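Carboxylase (Deinococcus radiodurans, PDB 5H80) probably catalyses, through its biotin carboxylase domain, the ATP-dependent carboxylation of biotin by bicarbonate within a single-chain bacterial carboxylase. Local coordinates at residues Q289-V294 with G300-L305. Sequence-based numbering, arbitrary orientation.
Sequences QLAQEV and GTFEFL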
loop_
_atom_site.group_PDB
_atom_site.type_symbol
_atom_site.label_atom_id
_atom_site.label_comp_id
_atom_site.label_asym_id
_atom_site.label_seq_id
_atom_site.Cartn_x
_atom_site.Cartn_y
_atom_site.Cartn_z
ATOM N N GLN A 289 2.113 -6.051 -30.851
ATOM C CA GLN A 289 2.711 -6.224 -32.228
ATOM C C GLN A 289 4.135 -5.671 -32.290
ATOM O O GLN A 289 4.996 -6.416 -32.630
ATOM C CB GLN A 289 1.913 -5.462 -33.286
ATOM C CG GLN A 289 0.554 -6.053 -33.614
ATOM C CD GLN A 289 -0.104 -5.288 -34.730
ATOM O OE1 GLN A 289 -0.868 -4.278 -34.520
ATOM N NE2 GLN A 289 0.329 -5.629 -35.954
ATOM N N LEU A 290 4.373 -4.468 -31.783
ATOM C CA LEU A 290 5.686 -3.875 -31.694
ATOM C C LEU A 290 6.627 -4.753 -30.881
ATOM O O LEU A 290 7.755 -5.047 -31.257
ATOM C CB LEU A 290 5.575 -2.503 -31.073
ATOM C CG LEU A 290 4.870 -1.548 -31.989
ATOM C CD1 LEU A 290 4.502 -0.294 -31.238
ATOM C CD2 LEU A 290 5.708 -1.228 -33.217
ATOM N N ALA A 291 6.152 -5.197 -29.712
ATOM C CA ALA A 291 7.027 -5.932 -28.792
ATOM C C ALA A 291 7.376 -7.336 -29.344
ATOM O O ALA A 291 8.508 -7.844 -29.281
ATOM C CB ALA A 291 6.223 -6.164 -27.504
ATOM N N GLN A 292 6.350 -7.986 -29.852
ATOM C CA GLN A 292 6.432 -9.352 -30.429
ATOM C C GLN A 292 7.418 -9.323 -31.637
ATOM O O GLN A 292 8.277 -10.186 -31.695
ATOM C CB GLN A 292 5.111 -9.960 -30.830
ATOM C CG GLN A 292 5.203 -11.297 -31.552
ATOM C CD GLN A 292 5.404 -12.457 -30.594
ATOM O OE1 GLN A 292 5.389 -12.299 -29.373
ATOM N NE2 GLN A 292 5.562 -13.651 -31.147
ATOM N N GLU A 293 7.352 -8.282 -32.435
ATOM C CA GLU A 293 8.213 -8.186 -33.647
ATOM C C GLU A 293 9.691 -8.183 -33.293
ATOM O O GLU A 293 10.513 -8.816 -34.027
ATOM C CB GLU A 293 7.899 -6.991 -34.545
ATOM C CG GLU A 293 8.371 -7.191 -35.997
ATOM C CD GLU A 293 7.713 -8.382 -36.706
ATOM O OE1 GLU A 293 6.548 -8.785 -36.358
ATOM O OE2 GLU A 293 8.374 -8.963 -37.607
ATOM N N VAL A 294 10.073 -7.509 -32.190
ATOM C CA VAL A 294 11.483 -7.604 -31.649
ATOM C C VAL A 294 11.800 -8.704 -30.619
ATOM O O VAL A 294 12.950 -8.783 -30.156
ATOM C CB VAL A 294 11.972 -6.285 -31.125
ATOM C CG1 VAL A 294 11.720 -5.183 -32.159
ATOM C CG2 VAL A 294 11.267 -5.876 -29.762
ATOM N N GLY A 300 8.982 -2.699 -21.100
ATOM C CA GLY A 300 9.034 -1.578 -21.994
ATOM C C GLY A 300 7.667 -0.934 -22.052
ATOM O O GLY A 300 6.698 -1.678 -21.673
ATOM N N THR A 301 7.577 0.327 -22.433
ATOM C CA THR A 301 6.318 1.020 -22.505
ATOM C C THR A 301 6.199 1.540 -23.978
ATOM O O THR A 301 7.177 2.049 -24.468
ATOM C CB THR A 301 6.259 2.133 -21.553
ATOM O OG1 THR A 301 6.385 1.622 -20.210
ATOM C CG2 THR A 301 5.026 3.040 -21.694
ATOM N N PHE A 302 5.003 1.475 -24.554
ATOM C CA PHE A 302 4.671 2.028 -25.825
ATOM C C PHE A 302 3.665 3.169 -25.580
ATOM O O PHE A 302 2.544 2.929 -25.039
ATOM C CB PHE A 302 4.126 0.943 -26.690
ATOM C CG PHE A 302 5.104 -0.089 -26.980
ATOM C CD1 PHE A 302 5.978 0.087 -28.078
ATOM C CD2 PHE A 302 5.345 -1.151 -26.085
ATOM C CE1 PHE A 302 6.974 -0.850 -28.348
ATOM C CE2 PHE A 302 6.391 -2.059 -26.326
ATOM C CZ PHE A 302 7.166 -1.915 -27.477
ATOM N N GLU A 303 4.075 4.359 -25.968
ATOM C CA GLU A 303 3.383 5.666 -25.749
ATOM C C GLU A 303 2.537 6.041 -27.024
ATOM O O GLU A 303 3.013 5.896 -28.151
ATOM C CB GLU A 303 4.238 6.811 -25.330
ATOM C CG GLU A 303 5.037 6.493 -24.105
ATOM C CD GLU A 303 5.907 7.682 -23.668
ATOM O OE1 GLU A 303 5.980 8.676 -24.434
ATOM O OE2 GLU A 303 6.473 7.614 -22.578
ATOM N N PHE A 304 1.334 6.506 -26.780
ATOM C CA PHE A 304 0.453 6.960 -27.861
ATOM C C PHE A 304 -0.222 8.283 -27.491
ATOM O O PHE A 304 -0.445 8.591 -26.320
ATOM C CB PHE A 304 -0.658 5.928 -28.118
ATOM C CG PHE A 304 -0.191 4.590 -28.446
ATOM C CD1 PHE A 304 -0.037 4.142 -29.784
ATOM C CD2 PHE A 304 0.097 3.638 -27.423
ATOM C CE1 PHE A 304 0.328 2.920 -30.109
ATOM C CE2 PHE A 304 0.520 2.307 -27.763
ATOM C CZ PHE A 304 0.685 1.949 -29.127
ATOM N N LEU A 305 -0.553 9.058 -28.529
ATOM C CA LEU A 305 -1.520 10.131 -28.451
ATOM C C LEU A 305 -2.835 9.612 -29.048
ATOM O O LEU A 305 -2.870 8.940 -30.109
ATOM C CB LEU A 305 -1.079 11.403 -29.214
ATOM C CG LEU A 305 0.222 12.065 -28.701
ATOM C CD1 LEU A 305 0.518 13.268 -29.590
ATOM C CD2 LEU A 305 0.071 12.374 -27.242
#
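E303 OE2 lies on the face of strand 299-306 turned away from the helix that F302 meets; it is held there by a salt bridge to K265 NZ and, more weakly, by Q322 NE2. The alternation of the strand sends the neighbouring F302 the other way, onto L290 and A291 of helix 277-293, where the side chains meet by apolar contact and no hydrogen bond crosses between the two segments. L290 meets two adjacent ring atoms obliquely, the two side chains sliding past each other in opposite directions: CB comes within 3.5 Å of F302 CE1, and CD1 within 3.5 Å of F302 CD1. Because L290 CG stands anti to its carbonyl carbon (chi1 -68°) and CD1 continues the chain in an extended form (chi2 167°), this methyl is carried along the ring instead of back over the helix. At the far end of the phenyl group A291 sets its backbone N 4.1 Å from F302 CZ, while its CB is a looser neighbour, 4.3 Å from F302 CE2. This is helix-on-sheet packing within the ATP-grasp fold of biotin carboxylases: the helix lies against the antiparallel sheet, and the short connection after V294 leads into strand 299-306. The CA atoms of L290 and F302 are 8.4 Å apart, a separation spanned chiefly by the phenyl group. V242, F314 and A317 on the adjacent strands also touch F302, and A291 reaches V242 and V249. An alanine in place of F302 would lose the whole ring and would probably leave L290 CB and CD1 without their aromatic partner, opening a gap between helix and sheet.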